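Long-range contacts in microcin B17-processing protein McbD (Escherichia coli str. K-12 substr. MG1655, PDB 6GRH), which is needed to process the inactive microcin B17 precursor McbA into the active peptide antibiotic and belongs to the YcaO cyclodehydratase family: residues 191-202 / 252-263; 222-230 / 241-251. The protein carries 1 engineered substitution. One frame throughout, in Å; residues are numbered along the deposited sequence. Where two conformers were deposited one is given.

Contact 1 (191-202 / 252-263); sequences IVTGINHIDEIL and KKALCKSVVELW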
loop_
_atom_site.group_PDB
_atom_site.type_symbol
_atom_site.label_atom_id
_atom_site.label_comp_id
_atom_site.label_asym_id
_atom_site.label_seq_id
_atom_site.Cartn_x
_atom_site.Cartn_y
_atom_site.Cartn_z
ATOM N N ILE E 191 -46.280 9.750 -12.080
ATOM C CA ILE E 191 -46.159 8.569 -11.218
ATOM C C ILE E 191 -44.908 8.636 -10.359
ATOM O O ILE E 191 -43.853 9.036 -10.849
ATOM C CB ILE E 191 -46.138 7.253 -12.053
ATOM C CG1 ILE E 191 -46.304 6.012 -11.170
ATOM C CG2 ILE E 191 -44.863 7.106 -12.903
ATOM C CD1 ILE E 191 -47.707 5.839 -10.622
ATOM N N VAL E 192 -45.038 8.259 -9.084
ATOM C CA VAL E 192 -43.888 8.112 -8.173
ATOM C C VAL E 192 -43.741 6.624 -7.856
ATOM O O VAL E 192 -44.713 5.999 -7.419
ATOM C CB VAL E 192 -44.072 8.931 -6.869
ATOM C CG1 VAL E 192 -42.958 8.622 -5.865
ATOM C CG2 VAL E 192 -44.107 10.420 -7.184
ATOM N N THR E 193 -42.541 6.067 -8.088
ATOM C CA THR E 193 -42.294 4.638 -7.868
ATOM C C THR E 193 -41.731 4.285 -6.485
ATOM O O THR E 193 -41.792 3.126 -6.095
ATOM C CB THR E 193 -41.354 4.034 -8.938
ATOM O OG1 THR E 193 -39.994 4.477 -8.736
ATOM C CG2 THR E 193 -41.840 4.369 -10.364
ATOM N N GLY E 194 -41.139 5.246 -5.770
ATOM C CA GLY E 194 -40.384 4.937 -4.549
ATOM C C GLY E 194 -38.975 4.398 -4.765
ATOM O O GLY E 194 -38.203 4.301 -3.818
ATOM N N ILE E 195 -38.600 4.067 -5.999
ATOM C CA ILE E 195 -37.268 3.555 -6.263
ATOM C C ILE E 195 -36.420 4.751 -6.694
ATOM O O ILE E 195 -36.712 5.373 -7.725
ATOM C CB ILE E 195 -37.298 2.456 -7.329
ATOM C CG1 ILE E 195 -38.218 1.307 -6.866
ATOM C CG2 ILE E 195 -35.874 1.979 -7.610
ATOM C CD1 ILE E 195 -38.336 0.156 -7.840
ATOM N N ASN E 196 -35.390 5.067 -5.904
ATOM C CA ASN E 196 -34.658 6.329 -6.034
ATOM C C ASN E 196 -34.120 6.593 -7.454
ATOM O O ASN E 196 -34.305 7.692 -7.969
ATOM C CB ASN E 196 -33.506 6.437 -5.002
ATOM C CG ASN E 196 -33.982 6.945 -3.645
ATOM O OD1 ASN E 196 -35.178 7.005 -3.368
ATOM N ND2 ASN E 196 -33.044 7.341 -2.806
ATOM N N HIS E 197 -33.520 5.601 -8.090
ATOM C CA HIS E 197 -32.925 5.846 -9.412
ATOM C C HIS E 197 -33.964 6.018 -10.520
ATOM O O HIS E 197 -33.705 6.729 -11.487
ATOM C CB HIS E 197 -31.807 4.861 -9.778
ATOM C CG HIS E 197 -32.257 3.462 -10.077
ATOM N ND1 HIS E 197 -32.511 2.528 -9.090
ATOM C CD2 HIS E 197 -32.442 2.820 -11.255
ATOM C CE1 HIS E 197 -32.845 1.378 -9.653
ATOM N NE2 HIS E 197 -32.817 1.530 -10.965
ATOM N N ILE E 198 -35.160 5.456 -10.326
ATOM C CA ILE E 198 -36.232 5.569 -11.313
ATOM C C ILE E 198 -36.842 6.959 -11.214
ATOM O O ILE E 198 -37.031 7.643 -12.221
ATOM C CB ILE E 198 -37.301 4.468 -11.104
ATOM C CG1 ILE E 198 -36.654 3.080 -11.170
ATOM C CG2 ILE E 198 -38.443 4.600 -12.108
ATOM C CD1 ILE E 198 -35.883 2.783 -12.442
ATOM N N ASP E 199 -37.122 7.384 -9.993
ATOM C CA ASP E 199 -37.679 8.711 -9.742
ATOM C C ASP E 199 -36.732 9.840 -10.134
ATOM O O ASP E 199 -37.169 10.865 -10.613
ATOM C CB ASP E 199 -38.104 8.827 -8.275
ATOM C CG ASP E 199 -39.253 7.865 -7.930
ATOM O OD1 ASP E 199 -40.005 7.464 -8.849
ATOM O OD2 ASP E 199 -39.396 7.483 -6.756
ATOM N N GLU E 200 -35.438 9.628 -9.942
ATOM C CA GLU E 200 -34.408 10.571 -10.392
ATOM C C GLU E 200 -34.471 10.780 -11.927
ATOM O O GLU E 200 -34.469 11.918 -12.402
ATOM C CB GLU E 200 -33.032 10.051 -9.982
ATOM C CG GLU E 200 -31.903 11.057 -10.086
ATOM C CD GLU E 200 -31.652 11.841 -8.811
ATOM O OE1 GLU E 200 -32.470 11.808 -7.851
ATOM O OE2 GLU E 200 -30.612 12.525 -8.791
ATOM N N ILE E 201 -34.537 9.680 -12.683
ATOM C CA ILE E 201 -34.695 9.753 -14.141
ATOM C C ILE E 201 -36.021 10.427 -14.504
ATOM O O ILE E 201 -36.036 11.359 -15.297
ATOM C CB ILE E 201 -34.609 8.365 -14.831
ATOM C CG1 ILE E 201 -33.224 7.754 -14.657
ATOM C CG2 ILE E 201 -34.955 8.462 -16.323
ATOM C CD1 ILE E 201 -33.221 6.250 -14.837
ATOM N N LEU E 202 -37.130 9.987 -13.917
ATOM C CA LEU E 202 -38.425 10.567 -14.276
ATOM C C LEU E 202 -38.460 12.076 -14.007
ATOM O O LEU E 202 -38.918 12.840 -14.860
ATOM C CB LEU E 202 -39.598 9.851 -13.574
ATOM C CG LEU E 202 -39.837 8.413 -14.055
ATOM C CD1 LEU E 202 -40.701 7.664 -13.054
ATOM C CD2 LEU E 202 -40.471 8.381 -15.438
ATOM N N LYS E 252 -45.057 -2.720 -11.976
ATOM C CA LYS E 252 -44.003 -1.866 -11.428
ATOM C C LYS E 252 -42.617 -2.193 -12.010
ATOM O O LYS E 252 -41.893 -1.287 -12.409
ATOM C CB LYS E 252 -43.966 -1.957 -9.909
ATOM C CG LYS E 252 -42.837 -1.164 -9.284
ATOM C CD LYS E 252 -42.744 -1.456 -7.796
ATOM C CE LYS E 252 -43.493 -0.429 -6.999
ATOM N NZ LYS E 252 -42.676 0.810 -6.882
ATOM N N LYS E 253 -42.270 -3.483 -12.035
ATOM C CA LYS E 253 -41.016 -3.947 -12.569
ATOM C C LYS E 253 -40.890 -3.549 -14.028
ATOM O O LYS E 253 -39.857 -3.050 -14.431
ATOM C CB LYS E 253 -40.879 -5.465 -12.418
ATOM C CG LYS E 253 -39.605 -6.010 -13.033
ATOM C CD LYS E 253 -39.102 -7.310 -12.414
ATOM C CE LYS E 253 -37.840 -7.765 -13.164
ATOM N NZ LYS E 253 -37.169 -8.945 -12.535
ATOM N N ALA E 254 -41.950 -3.755 -14.818
ATOM C CA ALA E 254 -41.901 -3.399 -16.242
ATOM C C ALA E 254 -41.678 -1.897 -16.408
ATOM O O ALA E 254 -40.849 -1.476 -17.218
ATOM C CB ALA E 254 -43.169 -3.846 -16.963
ATOM N N LEU E 255 -42.375 -1.092 -15.613
ATOM C CA LEU E 255 -42.229 0.365 -15.696
ATOM C C LEU E 255 -40.810 0.784 -15.326
ATOM O O LEU E 255 -40.209 1.601 -16.022
ATOM C CB LEU E 255 -43.244 1.103 -14.814
ATOM C CG LEU E 255 -43.096 2.629 -14.661
ATOM C CD1 LEU E 255 -42.863 3.304 -16.004
ATOM C CD2 LEU E 255 -44.332 3.227 -14.006
ATOM N N CYS E 256 -40.276 0.221 -14.238
ATOM C CA CYS E 256 -38.921 0.566 -13.807
ATOM C C CYS E 256 -37.881 0.206 -14.853
ATOM O O CYS E 256 -37.093 1.067 -15.231
ATOM C CB CYS E 256 -38.594 -0.021 -12.418
ATOM S SG CYS E 256 -39.660 0.694 -11.134
ATOM N N LYS E 257 -37.921 -1.024 -15.371
ATOM C CA LYS E 257 -37.016 -1.411 -16.448
ATOM C C LYS E 257 -37.182 -0.501 -17.686
ATOM O O LYS E 257 -36.208 -0.059 -18.268
ATOM C CB LYS E 257 -37.184 -2.894 -16.833
ATOM C CG LYS E 257 -36.817 -3.893 -15.719
ATOM C CD LYS E 257 -36.129 -5.163 -16.272
ATOM N N SER E 258 -38.419 -0.199 -18.056
ATOM C CA SER E 258 -38.684 0.672 -19.218
ATOM C C SER E 258 -38.033 2.066 -19.096
ATOM O O SER E 258 -37.428 2.573 -20.047
ATOM C CB SER E 258 -40.184 0.820 -19.436
ATOM O OG SER E 258 -40.436 1.597 -20.576
ATOM N N VAL E 259 -38.154 2.656 -17.915
ATOM C CA VAL E 259 -37.552 3.957 -17.638
ATOM C C VAL E 259 -36.017 3.903 -17.804
ATOM O O VAL E 259 -35.420 4.802 -18.406
ATOM C CB VAL E 259 -37.971 4.464 -16.246
ATOM C CG1 VAL E 259 -37.163 5.671 -15.778
ATOM C CG2 VAL E 259 -39.439 4.805 -16.273
ATOM N N VAL E 260 -35.403 2.832 -17.303
ATOM C CA VAL E 260 -33.940 2.687 -17.376
ATOM C C VAL E 260 -33.506 2.401 -18.820
ATOM O O VAL E 260 -32.449 2.876 -19.258
ATOM C CB VAL E 260 -33.409 1.610 -16.405
ATOM C CG1 VAL E 260 -31.913 1.424 -16.579
ATOM C CG2 VAL E 260 -33.694 2.009 -14.975
ATOM N N GLU E 261 -34.302 1.629 -19.556
ATOM C CA GLU E 261 -34.057 1.436 -20.995
ATOM C C GLU E 261 -34.099 2.772 -21.741
ATOM O O GLU E 261 -33.234 3.038 -22.564
ATOM C CB GLU E 261 -35.069 0.469 -21.609
ATOM C CG GLU E 261 -34.909 -0.980 -21.153
ATOM C CD GLU E 261 -33.849 -1.756 -21.921
ATOM O OE1 GLU E 261 -33.564 -1.425 -23.102
ATOM O OE2 GLU E 261 -33.310 -2.724 -21.347
ATOM N N LEU E 262 -35.075 3.617 -21.434
ATOM C CA LEU E 262 -35.110 4.956 -22.016
ATOM C C LEU E 262 -33.841 5.763 -21.687
ATOM O O LEU E 262 -33.196 6.289 -22.575
ATOM C CB LEU E 262 -36.375 5.706 -21.594
ATOM C CG LEU E 262 -36.673 7.021 -22.328
ATOM C CD1 LEU E 262 -38.170 7.356 -22.313
ATOM C CD2 LEU E 262 -35.855 8.189 -21.767
ATOM N N TRP E 263 -33.494 5.851 -20.408
ATOM C CA TRP E 263 -32.292 6.565 -19.997
ATOM C C TRP E 263 -31.035 6.057 -20.723
ATOM O O TRP E 263 -30.211 6.842 -21.198
ATOM C CB TRP E 263 -32.097 6.445 -18.491
ATOM C CG TRP E 263 -30.892 7.174 -18.043
ATOM C CD1 TRP E 263 -30.775 8.502 -17.838
ATOM C CD2 TRP E 263 -29.615 6.607 -17.799
ATOM N NE1 TRP E 263 -29.483 8.808 -17.463
ATOM C CE2 TRP E 263 -28.755 7.656 -17.428
ATOM C CE3 TRP E 263 -29.113 5.305 -17.865
ATOM C CZ2 TRP E 263 -27.412 7.453 -17.097
ATOM C CZ3 TRP E 263 -27.766 5.088 -17.542
ATOM C CH2 TRP E 263 -26.931 6.163 -17.160
#
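The imidazole of His-197 meets Val-260 CG2 at its edge, near the ring plane, with CD2 4.0 Å from that methyl. Over one ring face, toward the rim, sits CG1 of its own neighbour Ile-198. The indole of Trp-263 is approached obliquely by Ile-201. Ile-201 CD1 lies 3.8 Å from Trp-263 CB, and the two side chains run nearly perpendicular.

Ile-198 fills the middle of the contact. Its chi1 of -57° sets CG1 and CD1 toward Cys-256 and Val-260 and leaves CG2 for Val-259. CG1 rests on Cys-256 SG, while CD1 presses on Val-260 CG2 at a tight 3.4 Å. Val-259 spreads its two methyls: CG1 reaches Ile-201 CG2 at 3.6 Å, and CG2 reaches Leu-202 CD2 at 3.8 Å. Ile-195 CD1 adds a contact to Cys-256 SG.

Near the start of helix 251-275, Lys-252 bends at its last two torsions and brings NZ to 2.6 Å from Thr-193 O. Asp-199 OD1 takes the N-H of Thr-193 on its syn lone pair and the Thr-193 hydroxyl from above the carboxylate plane. Thr-193 OG1 also accepts from Ile-195 N, an ST turn.

Helices 196-202 and 252-263 cross at 53°. Their interface is apolar, built from Ile, Val and Leu side chains and the Cys-256 sulfur. Asp-199 ties the preceding turn to its own helix through two bonds from Thr-193.

Contact 2 (222-230 / 241-251); sequences PGHAVLTLY and YSTGLSYANSL
His-224 and Ala-248 open an antiparallel ladder between strands 224-230 and 241-248. Backbone hydrogen bonds run in both directions at the pairs His-224 with Ala-248, Val-226 with Ser-246, Thr-228 with Gly-244 and Tyr-230 with Ser-242. The bond from Val-226 N to Ser-246 O is 2.8 Å long and nearly straight (168°). Between these pairs, CA-H...O contacts add to the ladder, as from Tyr-247 CA to His-224 O at 3.1 Å.

Two hydroxyls reinforce it. Tyr-247 OH donates to Pro-222 O at 2.6 Å, from above the carbonyl plane, although that oxygen lies in the plane of the ring at its edge. The chi1 of Thr-243, 180°, swings OG1 beside its own carbonyl carbon and toward the neighbouring strand, where it donates to Thr-228 O at 3.0 Å. Gly-244 N reaches the same oxygen from the other face of its plane, which gives it two donors.

Contacts around the imidazole and apolar packing fall on two faces. On that of His-224 and Val-226, Leu-251 CB sits over the imidazole in a CH-pi contact, 4.0 Å from the ring centroid. Asn-249 O lies in plane at the ring edge, 3.4 Å from His-224 CD2. Leu-251 CD1 meets Val-226 CG2 at 3.7 Å. On the other face, Ala-225 CB packs on Tyr-247 CD2, and Leu-229 CD2 runs along Thr-243, against its CB and OG1.

Both imidazole nitrogens are hydrogen-bonded outside the hairpin, ND1 to Asp-215 and NE2 to Ser-323. Strand 210-215 pairs with the other edge of strand 224-231. The chemistry implies a buried hairpin with a well-satisfied backbone, in which His-224 is fixed in rotation by two polar partners and the aliphatic cover of Leu-251.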
loop_
_atom_site.group_PDB
_atom_site.type_symbol
_atom_site.label_atom_id
_atom_site.label_comp_id
_atom_site.label_asym_id
_atom_site.label_seq_id
_atom_site.Cartn_x
_atom_site.Cartn_y
_atom_site.Cartn_z
ATOM N N PRO E 222 -51.058 -12.021 -20.399
ATOM C CA PRO E 222 -50.584 -11.703 -19.044
ATOM C C PRO E 222 -49.366 -10.807 -19.036
ATOM O O PRO E 222 -48.752 -10.548 -20.087
ATOM C CB PRO E 222 -50.214 -13.073 -18.478
ATOM C CG PRO E 222 -49.775 -13.841 -19.677
ATOM C CD PRO E 222 -50.727 -13.414 -20.765
ATOM N N GLY E 223 -48.990 -10.358 -17.848
ATOM C CA GLY E 223 -47.851 -9.462 -17.710
ATOM C C GLY E 223 -48.127 -8.097 -18.299
ATOM O O GLY E 223 -49.273 -7.762 -18.625
ATOM N N HIS E 224 -47.066 -7.317 -18.454
ATOM C CA HIS E 224 -47.176 -5.910 -18.806
ATOM C C HIS E 224 -45.987 -5.489 -19.650
ATOM O O HIS E 224 -44.837 -5.620 -19.209
ATOM C CB HIS E 224 -47.266 -5.060 -17.536
ATOM C CG HIS E 224 -48.462 -5.380 -16.691
ATOM N ND1 HIS E 224 -49.701 -4.818 -16.909
ATOM C CD2 HIS E 224 -48.619 -6.248 -15.665
ATOM C CE1 HIS E 224 -50.568 -5.308 -16.041
ATOM N NE2 HIS E 224 -49.941 -6.183 -15.276
ATOM N N ALA E 225 -46.258 -5.023 -20.868
ATOM C CA ALA E 225 -45.246 -4.382 -21.715
ATOM C C ALA E 225 -45.451 -2.898 -21.565
ATOM O O ALA E 225 -46.492 -2.377 -21.941
ATOM C CB ALA E 225 -45.416 -4.788 -23.159
ATOM N N VAL E 226 -44.487 -2.215 -20.980
ATOM C CA VAL E 226 -44.638 -0.795 -20.714
ATOM C C VAL E 226 -43.731 0.005 -21.628
ATOM O O VAL E 226 -42.532 -0.235 -21.647
ATOM C CB VAL E 226 -44.367 -0.480 -19.233
ATOM C CG1 VAL E 226 -44.402 1.019 -18.985
ATOM C CG2 VAL E 226 -45.426 -1.170 -18.367
ATOM N N LEU E 227 -44.320 0.946 -22.370
ATOM C CA LEU E 227 -43.600 1.792 -23.308
ATOM C C LEU E 227 -43.522 3.161 -22.680
ATOM O O LEU E 227 -44.552 3.735 -22.337
ATOM C CB LEU E 227 -44.365 1.900 -24.636
ATOM C CG LEU E 227 -43.715 2.728 -25.751
ATOM C CD1 LEU E 227 -42.427 2.116 -26.233
ATOM C CD2 LEU E 227 -44.704 2.903 -26.898
ATOM N N THR E 228 -42.304 3.664 -22.504
ATOM C CA THR E 228 -42.079 5.019 -22.016
ATOM C C THR E 228 -41.643 5.850 -23.219
ATOM O O THR E 228 -40.836 5.390 -24.039
ATOM C CB THR E 228 -40.997 5.073 -20.912
ATOM O OG1 THR E 228 -39.973 4.110 -21.194
ATOM C CG2 THR E 228 -41.586 4.788 -19.535
ATOM N N LEU E 229 -42.180 7.061 -23.315
ATOM C CA LEU E 229 -41.919 7.965 -24.430
ATOM C C LEU E 229 -41.521 9.310 -23.874
ATOM O O LEU E 229 -42.095 9.770 -22.888
ATOM C CB LEU E 229 -43.179 8.115 -25.281
ATOM C CG LEU E 229 -43.628 6.882 -26.054
ATOM C CD1 LEU E 229 -44.929 7.188 -26.783
ATOM C CD2 LEU E 229 -42.561 6.412 -27.036
ATOM N N TYR E 230 -40.539 9.928 -24.515
ATOM C CA TYR E 230 -40.023 11.226 -24.123
ATOM C C TYR E 230 -39.897 12.084 -25.361
ATOM O O TYR E 230 -39.485 11.594 -26.422
ATOM C CB TYR E 230 -38.624 11.099 -23.505
ATOM C CG TYR E 230 -37.922 12.431 -23.315
ATOM C CD1 TYR E 230 -38.243 13.258 -22.241
ATOM C CD2 TYR E 230 -36.951 12.869 -24.210
ATOM C CE1 TYR E 230 -37.619 14.477 -22.060
ATOM C CE2 TYR E 230 -36.318 14.084 -24.032
ATOM C CZ TYR E 230 -36.662 14.884 -22.950
ATOM O OH TYR E 230 -36.039 16.086 -22.744
ATOM N N TYR E 241 -36.134 13.254 -28.614
ATOM C CA TYR E 241 -37.029 12.112 -28.521
ATOM C C TYR E 241 -36.264 10.913 -27.995
ATOM O O TYR E 241 -35.118 10.689 -28.388
ATOM C CB TYR E 241 -37.644 11.778 -29.900
ATOM C CG TYR E 241 -38.285 10.403 -30.019
ATOM C CD1 TYR E 241 -39.532 10.145 -29.463
ATOM C CD2 TYR E 241 -37.642 9.367 -30.685
ATOM C CE1 TYR E 241 -40.124 8.891 -29.560
ATOM C CE2 TYR E 241 -38.215 8.108 -30.784
ATOM C CZ TYR E 241 -39.464 7.867 -30.214
ATOM O OH TYR E 241 -40.051 6.600 -30.308
ATOM N N SER E 242 -36.900 10.129 -27.126
ATOM C CA SER E 242 -36.351 8.823 -26.765
ATOM C C SER E 242 -37.459 7.905 -26.305
ATOM O O SER E 242 -38.598 8.332 -26.105
ATOM C CB SER E 242 -35.264 8.964 -25.689
ATOM O OG SER E 242 -34.540 7.760 -25.586
ATOM N N THR E 243 -37.131 6.633 -26.153
ATOM C CA THR E 243 -38.133 5.652 -25.783
ATOM C C THR E 243 -37.500 4.515 -25.030
ATOM O O THR E 243 -36.308 4.280 -25.148
ATOM C CB THR E 243 -38.923 5.130 -27.021
ATOM O OG1 THR E 243 -39.904 4.162 -26.615
ATOM C CG2 THR E 243 -38.023 4.492 -28.038
ATOM N N GLY E 244 -38.306 3.850 -24.223
ATOM C CA GLY E 244 -37.907 2.650 -23.518
ATOM C C GLY E 244 -39.065 1.682 -23.484
ATOM O O GLY E 244 -40.234 2.085 -23.509
ATOM N N LEU E 245 -38.738 0.404 -23.428
ATOM C CA LEU E 245 -39.730 -0.642 -23.449
ATOM C C LEU E 245 -39.255 -1.812 -22.606
ATOM O O LEU E 245 -38.093 -2.221 -22.695
ATOM C CB LEU E 245 -39.948 -1.111 -24.879
ATOM C CG LEU E 245 -40.914 -2.280 -25.110
ATOM C CD1 LEU E 245 -42.337 -1.921 -24.698
ATOM C CD2 LEU E 245 -40.868 -2.644 -26.577
ATOM N N SER E 246 -40.166 -2.382 -21.830
ATOM C CA SER E 246 -39.867 -3.589 -21.111
ATOM C C SER E 246 -41.118 -4.357 -20.773
ATOM O O SER E 246 -42.164 -3.760 -20.545
ATOM C CB SER E 246 -39.084 -3.238 -19.850
ATOM O OG SER E 246 -38.707 -4.410 -19.173
ATOM N N TYR E 247 -40.994 -5.679 -20.746
ATOM C CA TYR E 247 -42.076 -6.565 -20.373
ATOM C C TYR E 247 -41.672 -7.328 -19.124
ATOM O O TYR E 247 -40.577 -7.882 -19.062
ATOM C CB TYR E 247 -42.374 -7.548 -21.502
ATOM C CG TYR E 247 -43.415 -8.586 -21.166
ATOM C CD1 TYR E 247 -43.048 -9.832 -20.648
ATOM C CD2 TYR E 247 -44.766 -8.326 -21.357
ATOM C CE1 TYR E 247 -43.992 -10.798 -20.357
ATOM C CE2 TYR E 247 -45.729 -9.290 -21.060
ATOM C CZ TYR E 247 -45.340 -10.522 -20.559
ATOM O OH TYR E 247 -46.286 -11.482 -20.285
ATOM N N ALA E 248 -42.573 -7.373 -18.158
ATOM C CA ALA E 248 -42.397 -8.189 -16.960
ATOM C C ALA E 248 -43.777 -8.615 -16.444
ATOM O O ALA E 248 -44.807 -8.115 -16.922
ATOM C CB ALA E 248 -41.621 -7.408 -15.909
ATOM N N ASN E 249 -43.802 -9.555 -15.494
ATOM C CA ASN E 249 -45.055 -9.970 -14.838
ATOM C C ASN E 249 -45.647 -8.859 -13.988
ATOM O O ASN E 249 -46.854 -8.665 -13.955
ATOM C CB ASN E 249 -44.837 -11.194 -13.940
ATOM C CG ASN E 249 -44.677 -12.470 -14.722
ATOM O OD1 ASN E 249 -45.230 -12.616 -15.822
ATOM N ND2 ASN E 249 -43.925 -13.422 -14.157
ATOM N N SER E 250 -44.774 -8.175 -13.273
ATOM C CA SER E 250 -45.106 -7.038 -12.430
ATOM C C SER E 250 -45.164 -5.758 -13.261
ATOM O O SER E 250 -44.219 -5.442 -13.972
ATOM C CB SER E 250 -44.035 -6.890 -11.321
ATOM O OG SER E 250 -44.048 -5.608 -10.706
ATOM N N LEU E 251 -46.241 -5.008 -13.127
ATOM C CA LEU E 251 -46.379 -3.700 -13.761
ATOM C C LEU E 251 -45.292 -2.749 -13.289
ATOM O O LEU E 251 -44.646 -2.073 -14.111
ATOM C CB LEU E 251 -47.753 -3.112 -13.484
ATOM C CG LEU E 251 -48.038 -1.684 -13.956
ATOM C CD1 LEU E 251 -47.720 -1.497 -15.434
ATOM C CD2 LEU E 251 -49.491 -1.336 -13.648
#

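Overall arrangement
The centres of contacts 1 and 2 are about 10 Å apart. The hairpin of contact 2 is formed by chain between the two helices of contact 1. Strand 241-248 is followed, after Asn-249 and Ser-250, by helix 251-275, which packs against helix 196-208 in contact 1 and against the hairpin of contact 2. Ser-258 is a polar link: its OG is 2.6 Å from Thr-228 OG1 and 3.0 Å from Val-226 O, both probable hydrogen bonds. Ser-250 OG of contact 2 caps Lys-253 N of contact 1. Val-259 and Leu-255 also touch Thr-228. Helix 251-275 thus lies on strands 224-231 and 241-248, while Ile-191, Leu-202 and Leu-255 touch strand 210-215 of the same sheet.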